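Local structure of glycosyl hydrolase, family 38 (Enterococcus faecalis, 5KBP) at residues 14-26 and 353-365. The protein is probably an alpha-mannosidase of glycoside hydrolase family 38, a metal-binding enzyme that removes alpha-linked mannose from carbohydrates. Numbering follows the deposited sequence.
Sequences HSHWDREWYLPYE and HDSICGCSVDEVH
Asp18 and His353 meet where the two segments converge: Asp18 OD1 lies 2.9 Å from His353 NE2, with carboxylate and imidazole planes turned 71° apart. The same OD1 is 2.8 Å from Asp354 OD2, a close pair of acceptors that no hydrogen bond joins. His16 arrives from the direction opposite to His353, the imidazoles meeting rim to rim with 3.9 Å between their CE1 atoms. Asp234 accepts from His16 ND1, which fixes the ring's rotation and turns NE2 toward the group.

Asp354 also lays OD2 over one face of the Trp21 indole, 3.3 Å above its plane and offset to the rim, while Tyr22 CD1 presses on the opposite face; a broad flat side chain suits such a layered position. Behind them, Ser360 OG donates to Asp354 O (2.9 Å), tying Ser360 back to that residue's backbone.

Farther along, Glu20 holds CG between its backbone N and carbonyl carbon (chi1 41°), and the extended chain beyond carries the carboxylate out to Ser355, where OE1 accepts from OG (2.8 Å) on its anti lone pair. Arg371 also forms a salt bridge with OE1, probably offsetting the charge of the buried carboxylate, and a water bridges Glu20 O to Ser355 OG. Val364 CG1 packs along the acid's carbons while CG2 faces Trp21 O and Leu23 O, a compact branched residue filling both directions. At Val361, the N-cap of helix 362-393, the backbone N donates to Trp21 O at 3.2 Å.

His16, Asp18 and His353 probably correspond to three of the four zinc ligands of family 38 mannosidases, the nucleophile aspartate outside these segments being the fourth; Asp354 beside them contacts substrate in relatives. Though no metal lies here, the cluster is consistent with that interdomain active site.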
loop_
_atom_site.group_PDB
_atom_site.type_symbol
_atom_site.label_atom_id
_atom_site.label_comp_id
_atom_site.label_asym_id
_atom_site.label_seq_id
_atom_site.Cartn_x
_atom_site.Cartn_y
_atom_site.Cartn_z
ATOM N N HIS A 14 -0.816 -21.908 22.033
ATOM C CA HIS A 14 -0.629 -20.576 21.474
ATOM C C HIS A 14 -0.170 -20.719 20.030
ATOM O O HIS A 14 -0.053 -21.827 19.498
ATOM C CB HIS A 14 0.392 -19.775 22.283
ATOM C CG HIS A 14 1.811 -20.148 21.986
ATOM N ND1 HIS A 14 2.586 -19.465 21.074
ATOM C CD2 HIS A 14 2.587 -21.150 22.463
ATOM C CE1 HIS A 14 3.783 -20.021 21.011
ATOM N NE2 HIS A 14 3.810 -21.046 21.846
ATOM N N SER A 15 0.093 -19.578 19.400
ATOM C CA SER A 15 0.734 -19.555 18.088
ATOM C C SER A 15 1.378 -18.187 17.922
ATOM O O SER A 15 0.670 -17.179 17.823
ATOM C CB SER A 15 -0.271 -19.832 16.976
ATOM O OG SER A 15 0.383 -19.934 15.723
ATOM N N HIS A 16 2.709 -18.149 17.915
ATOM C CA HIS A 16 3.433 -16.905 17.676
ATOM C C HIS A 16 3.245 -16.503 16.220
ATOM O O HIS A 16 3.820 -17.121 15.319
ATOM C CB HIS A 16 4.910 -17.074 18.014
ATOM C CG HIS A 16 5.709 -15.817 17.867
ATOM N ND1 HIS A 16 6.644 -15.641 16.871
ATOM C CD2 HIS A 16 5.704 -14.670 18.586
ATOM C CE1 HIS A 16 7.185 -14.441 16.985
ATOM N NE2 HIS A 16 6.631 -13.831 18.018
ATOM N N TRP A 17 2.444 -15.471 15.983
ATOM C CA TRP A 17 1.994 -15.131 14.637
ATOM C C TRP A 17 2.663 -13.840 14.171
ATOM O O TRP A 17 2.182 -12.738 14.444
ATOM C CB TRP A 17 0.483 -15.006 14.584
ATOM C CG TRP A 17 -0.009 -15.045 13.190
ATOM C CD1 TRP A 17 -0.287 -13.979 12.386
ATOM C CD2 TRP A 17 -0.245 -16.216 12.404
ATOM N NE1 TRP A 17 -0.700 -14.415 11.152
ATOM C CE2 TRP A 17 -0.683 -15.786 11.138
ATOM C CE3 TRP A 17 -0.138 -17.589 12.651
ATOM C CZ2 TRP A 17 -1.011 -16.677 10.121
ATOM C CZ3 TRP A 17 -0.468 -18.472 11.639
ATOM C CH2 TRP A 17 -0.899 -18.012 10.391
ATOM N N ASP A 18 3.770 -13.988 13.450
ATOM C CA ASP A 18 4.354 -12.858 12.743
ATOM C C ASP A 18 3.396 -12.406 11.649
ATOM O O ASP A 18 3.079 -13.174 10.734
ATOM C CB ASP A 18 5.711 -13.245 12.154
ATOM C CG ASP A 18 6.678 -13.747 13.207
ATOM O OD1 ASP A 18 7.270 -12.908 13.916
ATOM O OD2 ASP A 18 6.851 -14.978 13.324
ATOM N N ARG A 19 2.926 -11.161 11.756
ATOM C CA ARG A 19 1.867 -10.682 10.872
ATOM C C ARG A 19 2.304 -10.708 9.411
ATOM O O ARG A 19 1.502 -11.007 8.518
ATOM C CB ARG A 19 1.447 -9.273 11.290
ATOM C CG ARG A 19 0.127 -8.804 10.708
ATOM C CD ARG A 19 -0.396 -7.603 11.480
ATOM N NE ARG A 19 -1.656 -7.103 10.938
ATOM C CZ ARG A 19 -1.745 -6.147 10.020
ATOM N NH1 ARG A 19 -0.646 -5.583 9.536
ATOM N NH2 ARG A 19 -2.933 -5.752 9.587
ATOM N N GLU A 20 3.572 -10.402 9.150
ATOM C CA GLU A 20 4.124 -10.462 7.804
ATOM C C GLU A 20 5.616 -10.731 7.912
ATOM O O GLU A 20 6.305 -10.089 8.711
ATOM C CB GLU A 20 3.857 -9.163 7.036
ATOM C CG GLU A 20 4.031 -7.905 7.869
ATOM C CD GLU A 20 3.511 -6.665 7.167
ATOM O OE1 GLU A 20 3.794 -5.546 7.644
ATOM O OE2 GLU A 20 2.820 -6.810 6.137
ATOM N N TRP A 21 6.107 -11.680 7.115
ATOM C CA TRP A 21 7.508 -12.077 7.191
ATOM C C TRP A 21 8.021 -12.582 5.846
ATOM O O TRP A 21 8.269 -11.786 4.935
ATOM C CB TRP A 21 7.695 -13.149 8.269
ATOM C CG TRP A 21 9.130 -13.405 8.627
ATOM C CD1 TRP A 21 10.211 -12.650 8.276
ATOM C CD2 TRP A 21 9.638 -14.495 9.404
ATOM N NE1 TRP A 21 11.360 -13.202 8.787
ATOM C CE2 TRP A 21 11.035 -14.335 9.485
ATOM C CE3 TRP A 21 9.047 -15.590 10.042
ATOM C CZ2 TRP A 21 11.849 -15.230 10.176
ATOM C CZ3 TRP A 21 9.857 -16.476 10.726
ATOM C CH2 TRP A 21 11.242 -16.291 10.788
ATOM N N TYR A 22 8.190 -13.900 5.714
ATOM C CA TYR A 22 8.766 -14.476 4.504
ATOM C C TYR A 22 7.756 -14.627 3.375
ATOM O O TYR A 22 8.156 -14.916 2.242
ATOM C CB TYR A 22 9.405 -15.835 4.811
ATOM C CG TYR A 22 8.498 -16.820 5.516
ATOM C CD1 TYR A 22 8.409 -16.842 6.902
ATOM C CD2 TYR A 22 7.745 -17.741 4.798
ATOM C CE1 TYR A 22 7.588 -17.743 7.553
ATOM C CE2 TYR A 22 6.919 -18.648 5.443
ATOM C CZ TYR A 22 6.846 -18.644 6.820
ATOM O OH TYR A 22 6.031 -19.540 7.471
ATOM N N LEU A 23 6.473 -14.449 3.651
ATOM C CA LEU A 23 5.433 -14.427 2.640
ATOM C C LEU A 23 4.852 -13.025 2.518
ATOM O O LEU A 23 4.994 -12.203 3.431
ATOM C CB LEU A 23 4.313 -15.416 2.990
ATOM C CG LEU A 23 4.612 -16.909 2.861
ATOM C CD1 LEU A 23 3.436 -17.731 3.367
ATOM C CD2 LEU A 23 4.927 -17.251 1.414
ATOM N N PRO A 24 4.209 -12.702 1.394
ATOM C CA PRO A 24 3.423 -11.465 1.340
ATOM C C PRO A 24 2.363 -11.470 2.431
ATOM O O PRO A 24 1.942 -12.528 2.909
ATOM C CB PRO A 24 2.799 -11.499 -0.059
ATOM C CG PRO A 24 3.732 -12.345 -0.861
ATOM C CD PRO A 24 4.243 -13.392 0.092
ATOM N N TYR A 25 1.940 -10.267 2.829
ATOM C CA TYR A 25 1.081 -10.122 4.003
ATOM C C TYR A 25 -0.170 -10.986 3.905
ATOM O O TYR A 25 -0.525 -11.696 4.852
ATOM C CB TYR A 25 0.688 -8.658 4.200
ATOM C CG TYR A 25 -0.496 -8.508 5.130
ATOM C CD1 TYR A 25 -0.360 -8.737 6.492
ATOM C CD2 TYR A 25 -1.751 -8.161 4.645
ATOM C CE1 TYR A 25 -1.437 -8.616 7.349
ATOM C CE2 TYR A 25 -2.837 -8.037 5.497
ATOM C CZ TYR A 25 -2.673 -8.266 6.849
ATOM O OH TYR A 25 -3.745 -8.144 7.705
ATOM N N GLU A 26 -0.853 -10.939 2.759
ATOM C CA GLU A 26 -2.126 -11.640 2.642
ATOM C C GLU A 26 -1.951 -13.153 2.659
ATOM O O GLU A 26 -2.881 -13.874 3.034
ATOM C CB GLU A 26 -2.856 -11.199 1.375
ATOM C CG GLU A 26 -3.365 -9.763 1.416
ATOM C CD GLU A 26 -4.467 -9.542 2.445
ATOM O OE1 GLU A 26 -4.775 -8.367 2.735
ATOM O OE2 GLU A 26 -5.031 -10.533 2.959
ATOM N N HIS A 353 7.870 -6.702 14.806
ATOM C CA HIS A 353 9.331 -6.728 14.749
ATOM C C HIS A 353 9.836 -7.115 13.364
ATOM O O HIS A 353 10.785 -6.510 12.856
ATOM C CB HIS A 353 9.894 -7.664 15.822
ATOM C CG HIS A 353 9.410 -9.077 15.721
ATOM N ND1 HIS A 353 8.166 -9.470 16.167
ATOM C CD2 HIS A 353 10.010 -10.194 15.247
ATOM C CE1 HIS A 353 8.016 -10.766 15.960
ATOM N NE2 HIS A 353 9.121 -11.229 15.403
ATOM N N ASP A 354 9.201 -8.094 12.719
ATOM C CA ASP A 354 9.619 -8.459 11.369
ATOM C C ASP A 354 9.363 -7.347 10.358
ATOM O O ASP A 354 10.031 -7.305 9.319
ATOM C CB ASP A 354 8.920 -9.743 10.928
ATOM C CG ASP A 354 9.437 -10.963 11.659
ATOM O OD1 ASP A 354 10.549 -10.890 12.223
ATOM O OD2 ASP A 354 8.739 -11.999 11.663
ATOM N N SER A 355 8.425 -6.442 10.641
ATOM C CA SER A 355 8.161 -5.331 9.733
ATOM C C SER A 355 9.216 -4.237 9.872
ATOM O O SER A 355 9.937 -3.928 8.917
ATOM C CB SER A 355 6.763 -4.763 9.992
ATOM O OG SER A 355 5.757 -5.714 9.689
ATOM N N ILE A 356 9.326 -3.652 11.067
ATOM C CA ILE A 356 10.168 -2.473 11.246
ATOM C C ILE A 356 11.649 -2.832 11.191
ATOM O O ILE A 356 12.480 -1.999 10.808
ATOM C CB ILE A 356 9.799 -1.753 12.558
ATOM C CG1 ILE A 356 10.536 -0.417 12.671
ATOM C CG2 ILE A 356 10.081 -2.644 13.760
ATOM C CD1 ILE A 356 10.209 0.558 11.556
ATOM N N CYS A 357 12.014 -4.066 11.553
ATOM C CA CYS A 357 13.414 -4.466 11.457
ATOM C C CYS A 357 13.886 -4.578 10.014
ATOM O O CYS A 357 15.097 -4.642 9.776
ATOM C CB CYS A 357 13.646 -5.797 12.172
ATOM S SG CYS A 357 13.556 -5.713 13.977
ATOM N N GLY A 358 12.966 -4.601 9.054
ATOM C CA GLY A 358 13.343 -4.743 7.663
ATOM C C GLY A 358 13.825 -6.126 7.290
ATOM O O GLY A 358 14.625 -6.265 6.361
ATOM N N CYS A 359 13.361 -7.156 7.993
ATOM C CA CYS A 359 13.785 -8.531 7.760
ATOM C C CYS A 359 12.654 -9.377 7.182
ATOM O O CYS A 359 12.436 -10.519 7.589
ATOM C CB CYS A 359 14.317 -9.154 9.046
ATOM S SG CYS A 359 13.155 -9.123 10.428
ATOM N N SER A 360 11.921 -8.819 6.225
ATOM C CA SER A 360 10.867 -9.518 5.505
ATOM C C SER A 360 11.201 -9.512 4.013
ATOM O O SER A 360 12.258 -9.032 3.594
ATOM C CB SER A 360 9.506 -8.877 5.788
ATOM O OG SER A 360 9.152 -9.013 7.152
ATOM N N VAL A 361 10.287 -10.046 3.206
ATOM C CA VAL A 361 10.475 -10.069 1.760
ATOM C C VAL A 361 10.017 -8.738 1.176
ATOM O O VAL A 361 9.363 -7.942 1.860
ATOM C CB VAL A 361 9.735 -11.255 1.117
ATOM C CG1 VAL A 361 10.430 -12.562 1.470
ATOM C CG2 VAL A 361 8.289 -11.287 1.575
ATOM N N ASP A 362 10.356 -8.494 -0.094
ATOM C CA ASP A 362 10.154 -7.172 -0.687
ATOM C C ASP A 362 8.689 -6.754 -0.666
ATOM O O ASP A 362 8.377 -5.579 -0.443
ATOM C CB ASP A 362 10.683 -7.150 -2.120
ATOM C CG ASP A 362 12.183 -7.329 -2.191
ATOM O OD1 ASP A 362 12.839 -7.315 -1.128
ATOM O OD2 ASP A 362 12.706 -7.470 -3.314
ATOM N N GLU A 363 7.776 -7.699 -0.907
ATOM C CA GLU A 363 6.359 -7.351 -0.967
ATOM C C GLU A 363 5.862 -6.800 0.360
ATOM O O GLU A 363 4.997 -5.916 0.381
ATOM C CB GLU A 363 5.529 -8.570 -1.373
ATOM C CG GLU A 363 5.837 -9.119 -2.758
ATOM C CD GLU A 363 7.074 -9.997 -2.781
ATOM O OE1 GLU A 363 7.854 -9.905 -3.752
ATOM O OE2 GLU A 363 7.267 -10.776 -1.824
ATOM N N VAL A 364 6.400 -7.301 1.473
ATOM C CA VAL A 364 5.974 -6.832 2.788
ATOM C C VAL A 364 6.343 -5.367 2.977
ATOM O O VAL A 364 5.527 -4.554 3.429
ATOM C CB VAL A 364 6.586 -7.711 3.895
ATOM C CG1 VAL A 364 6.416 -7.050 5.251
ATOM C CG2 VAL A 364 5.959 -9.099 3.887
ATOM N N HIS A 365 7.575 -5.004 2.618
ATOM C CA HIS A 365 8.072 -3.670 2.929
ATOM C C HIS A 365 7.541 -2.610 1.972
ATOM O O HIS A 365 7.428 -1.442 2.358
ATOM C CB HIS A 365 9.600 -3.678 2.941
ATOM C CG HIS A 365 10.181 -4.521 4.031
ATOM N ND1 HIS A 365 11.087 -5.532 3.791
ATOM C CD2 HIS A 365 9.974 -4.514 5.369
ATOM C CE1 HIS A 365 11.422 -6.103 4.933
ATOM N NE2 HIS A 365 10.756 -5.507 5.907
HETATM O O HOH W 1 5.722 -8.412 10.900
HETATM O O HOH W 2 2.860 -7.580 1.843
#